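Local coordinates for protein transcription factor tau 138 kDa subunit (Saccharomyces cerevisiae, PDB 5AIM) that is part of TFIIIC, which binds tRNA and 5S RNA gene promoters and assembles the complex recruiting RNA polymerase III, and is represented by its central extended winged-helix domain, at residues Q13-I18 with S64-A69; L19-T24 with E33-S38; G26-L31 with E87-R92. All coordinates share one frame; numbering follows the deposited sequence.

Contact 1. Residues Q13-I18 with S64-A69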
ATOM      1  N   GLN A  13     -12.095  -4.756  -4.313  1.00 18.72           N
ATOM      2  CA  GLN A  13     -12.399  -3.373  -3.944  1.00 19.75           C
ATOM      3  C   GLN A  13     -11.257  -2.756  -3.122  1.00 21.10           C
ATOM      4  O   GLN A  13     -10.813  -1.611  -3.373  1.00 19.62           O
ATOM      5  CB  GLN A  13     -13.718  -3.313  -3.165  1.00 21.39           C
ATOM      6  CG  GLN A  13     -14.176  -1.895  -2.837  1.00 28.86           C
ATOM      7  CD  GLN A  13     -15.409  -1.864  -1.954  1.00 44.99           C
ATOM      8  OE1 GLN A  13     -15.745  -2.852  -1.303  1.00 38.56           O
ATOM      9  NE2 GLN A  13     -16.088  -0.723  -1.927  1.00 52.06           N
ATOM     10  N   ARG A  14     -10.777  -3.514  -2.140  1.00 18.23           N
ATOM     11  CA  ARG A  14      -9.658  -3.031  -1.328  1.00 18.46           C
ATOM     12  C   ARG A  14      -8.382  -2.819  -2.155  1.00 16.92           C
ATOM     13  O   ARG A  14      -7.658  -1.824  -1.960  1.00 18.98           O
ATOM     14  CB  ARG A  14      -9.399  -3.959  -0.135  1.00 21.15           C
ATOM     15  CG  ARG A  14     -10.517  -3.915   0.897  1.00 23.78           C
ATOM     16  CD  ARG A  14     -10.199  -4.726   2.139  1.00 24.28           C
ATOM     17  NE  ARG A  14      -9.976  -6.144   1.849  1.00 26.43           N
ATOM     18  CZ  ARG A  14     -10.875  -7.113   1.989  1.00 29.29           C
ATOM     19  NH1 ARG A  14     -12.111  -6.858   2.408  1.00 30.30           N
ATOM     20  NH2 ARG A  14     -10.527  -8.362   1.697  1.00 26.21           N
ATOM     21  N   GLN A  15      -8.096  -3.735  -3.079  1.00 17.62           N
ATOM     22  CA  GLN A  15      -6.978  -3.517  -4.002  1.00 16.82           C
ATOM     23  C   GLN A  15      -7.134  -2.248  -4.864  1.00 18.64           C
ATOM     24  O   GLN A  15      -6.171  -1.477  -5.050  1.00 19.67           O
ATOM     25  CB  GLN A  15      -6.746  -4.762  -4.868  1.00 16.76           C
ATOM     26  CG  GLN A  15      -6.276  -5.975  -4.075  1.00 17.15           C
ATOM     27  CD  GLN A  15      -6.004  -7.155  -4.958  1.00 17.48           C
ATOM     28  OE1 GLN A  15      -5.120  -7.110  -5.804  1.00 19.15           O
ATOM     29  NE2 GLN A  15      -6.763  -8.230  -4.769  1.00 20.00           N
ATOM     30  N   ARG A  16      -8.334  -2.012  -5.390  1.00 17.37           N
ATOM     31  CA  ARG A  16      -8.563  -0.766  -6.123  1.00 17.60           C
ATOM     32  C   ARG A  16      -8.298   0.452  -5.243  1.00 19.31           C
ATOM     33  O   ARG A  16      -7.721   1.459  -5.709  1.00 20.02           O
ATOM     34  CB  ARG A  16      -9.986  -0.701  -6.683  1.00 18.69           C
ATOM     35  CG  ARG A  16     -10.264  -1.674  -7.826  1.00 18.81           C
ATOM     36  CD  ARG A  16     -11.546  -1.298  -8.574  1.00 23.32           C
ATOM     37  NE  ARG A  16     -12.698  -1.136  -7.684  1.00 24.16           N
ATOM     38  CZ  ARG A  16     -13.480  -2.122  -7.251  1.00 25.76           C
ATOM     39  NH1 ARG A  16     -13.260  -3.384  -7.608  1.00 23.46           N
ATOM     40  NH2 ARG A  16     -14.493  -1.839  -6.441  1.00 27.45           N
ATOM     41  N   ALA A  17      -8.754   0.380  -3.990  1.00 17.64           N
ATOM     42  CA  ALA A  17      -8.528   1.485  -3.047  1.00 17.36           C
ATOM     43  C   ALA A  17      -7.038   1.716  -2.796  1.00 18.11           C
ATOM     44  O   ALA A  17      -6.554   2.855  -2.826  1.00 18.77           O
ATOM     45  CB  ALA A  17      -9.241   1.223  -1.735  1.00 19.72           C
ATOM     46  N   ILE A  18      -6.309   0.641  -2.524  1.00 17.38           N
ATOM     47  CA  ILE A  18      -4.865   0.746  -2.311  1.00 16.78           C
ATOM     48  C   ILE A  18      -4.202   1.407  -3.517  1.00 18.15           C
ATOM     49  O   ILE A  18      -3.374   2.318  -3.373  1.00 18.54           O
ATOM     50  CB  ILE A  18      -4.258  -0.648  -2.063  1.00 17.05           C
ATOM     51  CG1 ILE A  18      -4.718  -1.175  -0.705  1.00 17.97           C
ATOM     52  CG2 ILE A  18      -2.739  -0.615  -2.100  1.00 18.05           C
ATOM     53  CD1 ILE A  18      -4.575  -2.678  -0.553  1.00 20.21           C
ATOM     54  N   SER A  64       1.786  -9.975  -7.013  1.00 26.73           N
ATOM     55  CA  SER A  64       1.412  -9.924  -8.425  1.00 27.48           C
ATOM     56  C   SER A  64       2.106  -8.780  -9.166  1.00 25.38           C
ATOM     57  O   SER A  64       1.863  -8.562 -10.355  1.00 29.65           O
ATOM     58  CB  SER A  64      -0.105  -9.819  -8.585  1.00 26.01           C
ATOM     59  OG  SER A  64      -0.602  -8.605  -8.063  1.00 24.37           O
ATOM     60  N   GLU A  65       2.960  -8.054  -8.446  1.00 27.03           N
ATOM     61  CA  GLU A  65       3.811  -7.005  -9.015  1.00 30.07           C
ATOM     62  C   GLU A  65       3.048  -5.735  -9.409  1.00 27.71           C
ATOM     63  O   GLU A  65       3.543  -4.922 -10.192  1.00 28.52           O
ATOM     64  CB  GLU A  65       4.641  -7.545 -10.188  1.00 38.48           C
ATOM     65  CG  GLU A  65       5.455  -8.782  -9.822  1.00 44.23           C
ATOM     66  CD  GLU A  65       6.373  -9.250 -10.936  1.00 70.64           C
ATOM     67  OE1 GLU A  65       6.439  -8.581 -11.989  1.00 51.62           O
ATOM     68  OE2 GLU A  65       7.034 -10.293 -10.754  1.00 79.63           O
ATOM     69  N   LYS A  66       1.857  -5.558  -8.847  1.00 23.84           N
ATOM     70  CA  LYS A  66       1.125  -4.302  -8.988  1.00 22.37           C
ATOM     71  C   LYS A  66       1.785  -3.229  -8.132  1.00 23.79           C
ATOM     72  O   LYS A  66       1.668  -2.033  -8.411  1.00 24.91           O
ATOM     73  CB  LYS A  66      -0.330  -4.485  -8.571  1.00 23.24           C
ATOM     74  CG  LYS A  66      -1.094  -5.422  -9.489  1.00 22.88           C
ATOM     75  CD  LYS A  66      -2.531  -5.576  -9.036  1.00 22.64           C
ATOM     76  CE  LYS A  66      -3.391  -6.254 -10.087  1.00 21.70           C
ATOM     77  NZ  LYS A  66      -3.034  -7.685 -10.296  1.00 22.47           N
ATOM     78  N   LEU A  67       2.470  -3.675  -7.082  1.00 22.52           N
ATOM     79  CA  LEU A  67       3.266  -2.798  -6.231  1.00 22.28           C
ATOM     80  C   LEU A  67       4.658  -3.361  -6.094  1.00 24.14           C
ATOM     81  O   LEU A  67       4.836  -4.571  -6.042  1.00 27.43           O
ATOM     82  CB  LEU A  67       2.667  -2.705  -4.833  1.00 24.27           C
ATOM     83  CG  LEU A  67       1.290  -2.070  -4.688  1.00 22.19           C
ATOM     84  CD1 LEU A  67       0.837  -2.194  -3.239  1.00 24.26           C
ATOM     85  CD2 LEU A  67       1.315  -0.616  -5.132  1.00 24.54           C
ATOM     86  N   GLY A  68       5.640  -2.470  -6.027  1.00 23.44           N
ATOM     87  CA  GLY A  68       6.979  -2.836  -5.606  1.00 24.29           C
ATOM     88  C   GLY A  68       7.059  -2.700  -4.100  1.00 23.56           C
ATOM     89  O   GLY A  68       6.320  -1.906  -3.501  1.00 23.37           O
ATOM     90  N   ALA A  69       7.966  -3.465  -3.494  1.00 25.30           N
ATOM     91  CA  ALA A  69       8.162  -3.434  -2.053  1.00 25.58           C
ATOM     92  C   ALA A  69       9.616  -3.694  -1.691  1.00 26.25           C
ATOM     93  O   ALA A  69      10.271  -4.537  -2.296  1.00 29.55           O
ATOM     94  CB  ALA A  69       7.256  -4.449  -1.372  1.00 30.29           C
TER
HETATM   95  O   HOH W   1      -4.317  -8.834  -7.920  1.00 20.62           O
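I18 and L67 meet through single methyl groups: I18 CG2 stands 4.1 Å from L67 CD1, and the two side chains cross at about a right angle. The branch that does the touching is fixed by the first torsion of I18, where chi1 of -70° sets CG2 anti to the backbone N and leaves CG1 beside that nitrogen. Beside this apolar pair runs a polar bridge. One water donates to Q15 OE1 at 2.8 Å and accepts from K66 NZ at 2.9 Å, whereas the nearest direct approach, Q15 OE1 to K66 CD, is 4.4 Å. The water therefore carries the polar link. K66 NZ also makes a weak bond to S64 OG at 3.4 Å, within its own loop, and S64 OG is itself tied to L60 O in the last turn of helix 52-63. Further out, E65 takes a positive phi of 72° in the Schellman motif that ends this helix, and L67 shares a backbone hydrogen bond with M61. M61 also packs on I18 and Q15. With buried I18 and L67 on one hand and exposed K66 on the other, the chemistry implies a light seam, apolar inside and water-bridged at its margin, joining helix 5-24 to the turn that enters strand 68-71.

Contact 2. Residues L19-T24 with E33-S38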
ATOM      1  N   LEU A  19      -4.568   0.956  -4.709  1.00 18.08           N
ATOM      2  CA  LEU A  19      -4.005   1.542  -5.921  1.00 15.64           C
ATOM      3  C   LEU A  19      -4.315   3.044  -6.073  1.00 18.76           C
ATOM      4  O   LEU A  19      -3.415   3.864  -6.374  1.00 19.80           O
ATOM      5  CB  LEU A  19      -4.514   0.768  -7.135  1.00 20.75           C
ATOM      6  CG  LEU A  19      -3.815   1.030  -8.460  1.00 21.43           C
ATOM      7  CD1 LEU A  19      -2.369   0.585  -8.402  1.00 23.85           C
ATOM      8  CD2 LEU A  19      -4.536   0.297  -9.570  1.00 23.51           C
ATOM      9  N   LYS A  20      -5.583   3.410  -5.886  1.00 17.86           N
ATOM     10  CA  LYS A  20      -5.971   4.824  -5.999  1.00 19.01           C
ATOM     11  C   LYS A  20      -5.263   5.705  -4.959  1.00 17.97           C
ATOM     12  O   LYS A  20      -4.789   6.812  -5.267  1.00 19.09           O
ATOM     13  CB  LYS A  20      -7.495   4.987  -5.898  1.00 20.83           C
ATOM     14  CG  LYS A  20      -7.998   6.433  -5.872  1.00 24.48           C
ATOM     15  CD  LYS A  20      -7.608   7.225  -7.109  1.00 46.03           C
ATOM     16  CE  LYS A  20      -8.518   6.919  -8.282  1.00 44.78           C
ATOM     17  NZ  LYS A  20      -8.020   7.574  -9.523  1.00 77.07           N
ATOM     18  N   VAL A  21      -5.194   5.209  -3.728  1.00 18.01           N
ATOM     19  CA  VAL A  21      -4.505   5.939  -2.670  1.00 17.41           C
ATOM     20  C   VAL A  21      -3.024   6.084  -3.008  1.00 17.91           C
ATOM     21  O   VAL A  21      -2.462   7.172  -2.862  1.00 18.02           O
ATOM     22  CB  VAL A  21      -4.707   5.262  -1.305  1.00 18.50           C
ATOM     23  CG1 VAL A  21      -3.779   5.836  -0.255  1.00 20.48           C
ATOM     24  CG2 VAL A  21      -6.154   5.405  -0.872  1.00 20.34           C
ATOM     25  N   MET A  22      -2.402   5.005  -3.476  1.00 17.32           N
ATOM     26  CA  MET A  22      -0.997   5.095  -3.851  1.00 17.68           C
ATOM     27  C   MET A  22      -0.773   6.135  -4.937  1.00 18.12           C
ATOM     28  O   MET A  22       0.181   6.919  -4.850  1.00 19.13           O
ATOM     29  CB  MET A  22      -0.453   3.734  -4.282  1.00 17.51           C
ATOM     30  CG  MET A  22      -0.202   2.794  -3.110  1.00 21.60           C
ATOM     31  SD  MET A  22       1.110   3.353  -1.997  1.00 19.93           S
ATOM     32  CE  MET A  22       2.546   3.205  -3.064  1.00 21.24           C
ATOM     33  N   ASN A  23      -1.639   6.178  -5.948  1.00 19.79           N
ATOM     34  CA  ASN A  23      -1.508   7.258  -6.927  1.00 20.67           C
ATOM     35  C   ASN A  23      -1.685   8.637  -6.300  1.00 21.60           C
ATOM     36  O   ASN A  23      -0.924   9.571  -6.586  1.00 22.73           O
ATOM     37  CB  ASN A  23      -2.494   7.092  -8.075  1.00 23.70           C
ATOM     38  CG  ASN A  23      -1.946   6.221  -9.175  1.00 32.82           C
ATOM     39  OD1 ASN A  23      -1.295   6.702 -10.101  1.00 53.48           O
ATOM     40  ND2 ASN A  23      -2.177   4.926  -9.063  1.00 27.32           N
ATOM     41  N   THR A  24      -2.696   8.765  -5.450  1.00 19.62           N
ATOM     42  CA  THR A  24      -3.003  10.051  -4.826  1.00 22.45           C
ATOM     43  C   THR A  24      -1.848  10.604  -3.979  1.00 20.04           C
ATOM     44  O   THR A  24      -1.534  11.792  -4.056  1.00 21.38           O
ATOM     45  CB  THR A  24      -4.287   9.954  -3.981  1.00 21.21           C
ATOM     46  OG1 THR A  24      -5.374   9.562  -4.830  1.00 21.74           O
ATOM     47  CG2 THR A  24      -4.633  11.284  -3.342  1.00 23.65           C
ATOM     48  N   GLU A  33       0.824   2.853   9.982  1.00 21.85           N
ATOM     49  CA  GLU A  33      -0.522   3.331  10.313  1.00 19.75           C
ATOM     50  C   GLU A  33      -1.043   4.434   9.391  1.00 21.91           C
ATOM     51  O   GLU A  33      -2.191   4.375   8.961  1.00 21.63           O
ATOM     52  CB  GLU A  33      -0.554   3.816  11.760  1.00 23.73           C
ATOM     53  CG  GLU A  33      -1.919   4.281  12.240  1.00 34.42           C
ATOM     54  CD  GLU A  33      -1.932   4.587  13.726  1.00 64.61           C
ATOM     55  OE1 GLU A  33      -1.325   5.598  14.134  1.00 52.59           O
ATOM     56  OE2 GLU A  33      -2.548   3.812  14.489  1.00 57.82           O
ATOM     57  N   GLN A  34      -0.209   5.421   9.080  1.00 20.68           N
ATOM     58  CA  GLN A  34      -0.618   6.543   8.234  1.00 20.69           C
ATOM     59  C   GLN A  34      -1.195   6.052   6.898  1.00 18.66           C
ATOM     60  O   GLN A  34      -2.250   6.544   6.414  1.00 19.42           O
ATOM     61  CB  GLN A  34       0.579   7.472   7.991  1.00 23.26           C
ATOM     62  CG  GLN A  34       0.276   8.678   7.117  1.00 28.98           C
ATOM     63  CD  GLN A  34       1.478   9.585   6.945  1.00 32.51           C
ATOM     64  OE1 GLN A  34       2.459   9.483   7.684  1.00 31.92           O
ATOM     65  NE2 GLN A  34       1.411  10.477   5.964  1.00 48.41           N
ATOM     66  N   PHE A  35      -0.523   5.075   6.297  1.00 17.61           N
ATOM     67  CA  PHE A  35      -0.981   4.542   5.021  1.00 16.47           C
ATOM     68  C   PHE A  35      -2.326   3.832   5.165  1.00 17.92           C
ATOM     69  O   PHE A  35      -3.277   4.077   4.386  1.00 17.68           O
ATOM     70  CB  PHE A  35       0.041   3.594   4.392  1.00 18.84           C
ATOM     71  CG  PHE A  35      -0.439   3.001   3.101  1.00 18.50           C
ATOM     72  CD1 PHE A  35      -0.510   3.788   1.966  1.00 21.18           C
ATOM     73  CD2 PHE A  35      -0.856   1.684   3.028  1.00 27.93           C
ATOM     74  CE1 PHE A  35      -0.974   3.276   0.778  1.00 25.54           C
ATOM     75  CE2 PHE A  35      -1.329   1.169   1.830  1.00 22.15           C
ATOM     76  CZ  PHE A  35      -1.372   1.969   0.711  1.00 22.69           C
ATOM     77  N   TYR A  36      -2.424   2.938   6.141  1.00 18.16           N
ATOM     78  CA  TYR A  36      -3.670   2.215   6.351  1.00 17.82           C
ATOM     79  C   TYR A  36      -4.823   3.162   6.662  1.00 18.94           C
ATOM     80  O   TYR A  36      -5.956   2.956   6.204  1.00 21.15           O
ATOM     81  CB  TYR A  36      -3.505   1.165   7.448  1.00 21.97           C
ATOM     82  CG  TYR A  36      -2.624   0.011   7.037  1.00 22.66           C
ATOM     83  CD1 TYR A  36      -3.086  -0.944   6.141  1.00 33.66           C
ATOM     84  CD2 TYR A  36      -1.341  -0.141   7.550  1.00 20.98           C
ATOM     85  CE1 TYR A  36      -2.295  -2.007   5.760  1.00 28.69           C
ATOM     86  CE2 TYR A  36      -0.543  -1.205   7.175  1.00 25.63           C
ATOM     87  CZ  TYR A  36      -1.027  -2.131   6.278  1.00 31.07           C
ATOM     88  OH  TYR A  36      -0.245  -3.194   5.899  1.00 32.27           O
ATOM     89  N   GLU A  37      -4.536   4.212   7.421  0.54 20.36           N
ATOM     90  CA  GLU A  37      -5.550   5.205   7.741  0.54 21.14           C
ATOM     91  C   GLU A  37      -6.013   5.901   6.465  0.54 20.48           C
ATOM     92  O   GLU A  37      -7.214   6.135   6.278  0.54 16.52           O
ATOM     93  CB  GLU A  37      -5.014   6.230   8.745  0.54 20.95           C
ATOM     94  CG  GLU A  37      -6.079   7.170   9.291  0.54 67.57           C
ATOM     95  CD  GLU A  37      -7.159   6.440  10.069  0.54 36.88           C
ATOM     96  OE1 GLU A  37      -6.826   5.477  10.793  0.54 44.22           O
ATOM     97  OE2 GLU A  37      -8.342   6.823   9.950  0.54 37.85           O
ATOM     98  N   SER A  38      -5.072   6.248   5.590  1.00 17.72           N
ATOM     99  CA  SER A  38      -5.446   6.822   4.292  1.00 17.15           C
ATOM    100  C   SER A  38      -6.353   5.883   3.483  1.00 16.90           C
ATOM    101  O   SER A  38      -7.369   6.332   2.916  1.00 18.16           O
ATOM    102  CB  SER A  38      -4.232   7.205   3.448  1.00 18.89           C
ATOM    103  OG  SER A  38      -3.534   8.302   4.013  1.00 20.12           O
TER
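Next to V21 and M22, which meet F35 across the contact, K20 O is gripped by two donors that reach it from opposite faces of its plane: T24 OG1 at 2.8 Å and the backbone T24 N at 2.9 Å. L19 O is shared in the same manner by N23 N and N23 ND2, with ND2 of N23 lying 3.1 Å from L19 O. In both cases the side-chain donor sits above the carbonyl plane. These two polar side chains thus bond back to the backbone of their own helix. No hydrogen bond crosses to 33-38, and the contact itself is apolar. F35 is extended from its helix with CG anti to the backbone N (chi1 178°), which carries the far rim of the ring to the other segment. There CE1 receives two neighbours. V21 CG1 lies 3.9 Å from F35 CE1, and M22 SD comes within 3.5 Å of the same carbon. The sulfur lies 4.5 Å from the F35 ring centroid and 55° off the ring normal, an oblique Met-aromatic contact; bends at chi2 and chi3 curl the methionine so that both its CG and its SD run past CE1 and CZ. V21 CG1 has a second partner in S38 CB, 4.0 Å away at the less buried margin. The helix axes approach to 10.6 Å at 117° between their directions, far enough apart for side chains to fill the interface. Y42, one turn beyond S38, continues the packing on V21 and K20, while I80 of strand 78-81 touches both M22 and F35, so this helix-helix contact rests on the middle strand of the winged-helix sheet.

Contact 3. Residues G26-L31 with E87-R92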
ATOM      1  N   GLY A  26       1.376  10.072  -4.140  1.00 19.34           N
ATOM      2  CA  GLY A  26       2.631  10.345  -4.829  1.00 21.18           C
ATOM      3  C   GLY A  26       3.417   9.114  -5.240  1.00 21.31           C
ATOM      4  O   GLY A  26       4.534   9.236  -5.757  1.00 23.28           O
ATOM      5  N   GLY A  27       2.856   7.935  -4.994  1.00 19.22           N
ATOM      6  CA  GLY A  27       3.392   6.705  -5.543  1.00 19.69           C
ATOM      7  C   GLY A  27       4.393   5.959  -4.676  1.00 17.55           C
ATOM      8  O   GLY A  27       4.900   4.922  -5.099  1.00 19.40           O
ATOM      9  N   VAL A  28       4.660   6.470  -3.477  1.00 18.37           N
ATOM     10  CA  VAL A  28       5.605   5.854  -2.544  1.00 17.94           C
ATOM     11  C   VAL A  28       5.043   6.004  -1.144  1.00 18.92           C
ATOM     12  O   VAL A  28       4.560   7.084  -0.777  1.00 19.90           O
ATOM     13  CB  VAL A  28       6.988   6.531  -2.586  1.00 20.08           C
ATOM     14  CG1 VAL A  28       7.990   5.708  -1.793  1.00 23.39           C
ATOM     15  CG2 VAL A  28       7.466   6.709  -4.013  1.00 23.04           C
ATOM     16  N   ALA A  29       5.089   4.931  -0.360  1.00 18.94           N
ATOM     17  CA  ALA A  29       4.630   5.013   1.023  1.00 22.78           C
ATOM     18  C   ALA A  29       5.285   3.967   1.898  1.00 19.81           C
ATOM     19  O   ALA A  29       5.519   2.843   1.464  1.00 21.75           O
ATOM     20  CB  ALA A  29       3.121   4.855   1.090  1.00 22.89           C
ATOM     21  N   TYR A  30       5.599   4.348   3.132  1.00 20.58           N
ATOM     22  CA  TYR A  30       5.924   3.371   4.151  1.00 19.54           C
ATOM     23  C   TYR A  30       4.654   2.640   4.570  1.00 19.60           C
ATOM     24  O   TYR A  30       3.587   3.248   4.715  1.00 20.19           O
ATOM     25  CB  TYR A  30       6.568   4.050   5.363  1.00 21.58           C
ATOM     26  CG  TYR A  30       8.027   4.414   5.194  1.00 23.93           C
ATOM     27  CD1 TYR A  30       8.948   3.490   4.711  1.00 25.09           C
ATOM     28  CD2 TYR A  30       8.491   5.675   5.542  1.00 25.89           C
ATOM     29  CE1 TYR A  30      10.280   3.819   4.568  1.00 29.42           C
ATOM     30  CE2 TYR A  30       9.832   6.011   5.410  1.00 27.53           C
ATOM     31  CZ  TYR A  30      10.722   5.077   4.919  1.00 29.42           C
ATOM     32  OH  TYR A  30      12.055   5.393   4.774  1.00 32.46           O
ATOM     33  N   LEU A  31       4.778   1.330   4.753  1.00 22.03           N
ATOM     34  CA  LEU A  31       3.673   0.518   5.225  1.00 22.43           C
ATOM     35  C   LEU A  31       3.599   0.651   6.739  1.00 21.87           C
ATOM     36  O   LEU A  31       4.358   0.027   7.478  1.00 26.86           O
ATOM     37  CB  LEU A  31       3.875  -0.933   4.792  1.00 25.24           C
ATOM     38  CG  LEU A  31       2.647  -1.790   4.508  1.00 40.17           C
ATOM     39  CD1 LEU A  31       1.797  -1.161   3.409  1.00 28.28           C
ATOM     40  CD2 LEU A  31       3.100  -3.195   4.118  1.00 28.84           C
ATOM     41  N   GLU A  87      13.116   5.782  -9.102  1.00 31.14           N
ATOM     42  CA  GLU A  87      13.929   5.678  -7.893  0.54 28.37           C
ATOM     43  C   GLU A  87      14.212   7.045  -7.275  1.00 28.55           C
ATOM     44  O   GLU A  87      14.413   7.157  -6.064  1.00 29.51           O
ATOM     45  CB  GLU A  87      15.248   4.961  -8.188  0.54 33.49           C
ATOM     46  CG  GLU A  87      16.074   4.674  -6.943  0.54 34.49           C
ATOM     47  CD  GLU A  87      15.385   3.730  -5.981  0.54 30.31           C
ATOM     48  OE1 GLU A  87      14.637   2.842  -6.444  0.54 37.79           O
ATOM     49  OE2 GLU A  87      15.592   3.880  -4.760  0.54 30.67           O
ATOM     50  N   ASP A  88      14.223   8.086  -8.101  1.00 30.32           N
ATOM     51  CA  ASP A  88      14.409   9.440  -7.590  1.00 31.89           C
ATOM     52  C   ASP A  88      13.318   9.778  -6.569  1.00 27.55           C
ATOM     53  O   ASP A  88      13.605  10.281  -5.475  1.00 30.77           O
ATOM     54  CB  ASP A  88      14.401  10.455  -8.733  1.00 47.09           C
ATOM     55  CG  ASP A  88      14.559  11.882  -8.244  1.00 99.55           C
ATOM     56  OD1 ASP A  88      15.710  12.306  -8.007  1.00 79.47           O
ATOM     57  OD2 ASP A  88      13.534  12.581  -8.098  1.00 88.75           O
ATOM     58  N   ALA A  89      12.070   9.481  -6.922  1.00 27.59           N
ATOM     59  CA  ALA A  89      10.938   9.736  -6.037  1.00 25.04           C
ATOM     60  C   ALA A  89      11.023   8.899  -4.763  1.00 23.48           C
ATOM     61  O   ALA A  89      10.734   9.378  -3.663  1.00 25.63           O
ATOM     62  CB  ALA A  89       9.640   9.447  -6.766  1.00 24.88           C
ATOM     63  N   ILE A  90      11.439   7.645  -4.914  1.00 22.97           N
ATOM     64  CA  ILE A  90      11.576   6.759  -3.770  1.00 23.15           C
ATOM     65  C   ILE A  90      12.623   7.328  -2.807  1.00 23.79           C
ATOM     66  O   ILE A  90      12.371   7.455  -1.600  1.00 24.86           O
ATOM     67  CB  ILE A  90      11.949   5.320  -4.209  1.00 23.63           C
ATOM     68  CG1 ILE A  90      10.813   4.713  -5.041  1.00 25.59           C
ATOM     69  CG2 ILE A  90      12.232   4.432  -2.993  1.00 28.40           C
ATOM     70  CD1 ILE A  90      11.158   3.381  -5.688  1.00 29.04           C
ATOM     71  N   GLN A  91      13.790   7.684  -3.337  1.00 25.46           N
ATOM     72  CA  GLN A  91      14.847   8.224  -2.489  1.00 27.24           C
ATOM     73  C   GLN A  91      14.454   9.568  -1.882  1.00 27.75           C
ATOM     74  O   GLN A  91      14.769   9.839  -0.720  1.00 29.87           O
ATOM     75  CB  GLN A  91      16.165   8.331  -3.257  1.00 29.81           C
ATOM     76  CG  GLN A  91      16.762   6.980  -3.625  1.00 39.72           C
ATOM     77  CD  GLN A  91      17.005   6.089  -2.418  1.00 72.00           C
ATOM     78  OE1 GLN A  91      17.229   6.572  -1.308  1.00 42.11           O
ATOM     79  NE2 GLN A  91      16.960   4.779  -2.632  1.00 53.54           N
ATOM     80  N   ARG A  92      13.749  10.401  -2.653  1.00 27.61           N
ATOM     81  CA  ARG A  92      13.259  11.671  -2.118  1.00 29.40           C
ATOM     82  C   ARG A  92      12.321  11.422  -0.939  1.00 26.88           C
ATOM     83  O   ARG A  92      12.416  12.085   0.101  1.00 29.04           O
ATOM     84  CB  ARG A  92      12.556  12.498  -3.200  1.00 33.65           C
ATOM     85  CG  ARG A  92      13.479  13.469  -3.923  1.00 43.76           C
ATOM     86  CD  ARG A  92      12.715  14.440  -4.821  1.00 44.96           C
ATOM     87  NE  ARG A  92      12.339  13.843  -6.103  1.00 81.28           N
ATOM     88  CZ  ARG A  92      11.133  13.364  -6.402  1.00101.84           C
ATOM     89  NH1 ARG A  92      10.141  13.398  -5.520  1.00 74.55           N
ATOM     90  NH2 ARG A  92      10.918  12.846  -7.605  1.00 70.44           N
TER
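The sheet of this extended winged-helix domain begins with strand 28-30, and helix 87-96, which follows the last strand, packs against strand 28-30 where I90 and A89 meet V28. V28 supplies the single group that touches: its CG2 lies 4.0 Å from I90 CG1 and 4.1 Å from I90 CA, and the two side chains cross at about a right angle. With chi1 at -170°, CG2 is left anti to the carbonyl carbon and facing the helix. A89 adds a looser methyl contact, with its CB 4.4 Å from V28 CG2. The backbones run close here, V28 CA standing 6.2 Å from I90 CA. Before the strand, G26 and G27 both have positive phi (108° and 92°), backbone angles at which a CB would press on the preceding carbonyl; G26 ends helix 5-24 in a Schellman motif. On the helix, R92 grips D88 side-on, NE at 2.6 Å and NH2 at 2.7 Å from the same D88 OD2, in a salt bridge between residues one helical turn apart. Around the contact, V28 and Y30 pack on I79 of strand 78-81 and I90 on F81, while Y30 N is hydrogen-bonded to Y93 OH, a further tie between strand and helix. A29 turns to F35 of helix 33-43. V28 and A29 point to opposite faces of strand 28-30, which places helix 87-96 on one side of it and helix 33-43 on the other.

In the fold
Contacts 1 and 2 share helix 5-24 and lie with centres about 10 Å apart. They merge directly: I18 CG2 is 4.1 Å from F35 CZ, and L67 CD2 is 4.2 Å from M22 CG, so I18, L67, M22 and F35 form one continuous apolar region. Contact 2 also joins contact 3, its centre about 12 Å away, where F35 CD1 packs 3.9 Å from A29 CB and M22 CE 3.6 Å from G27 O. Contacts 1 and 3 do not touch, their nearest atoms being about 7 Å apart, although both reach the same three-stranded sheet. Contact 2 thus bridges the other two within the winged-helix domain.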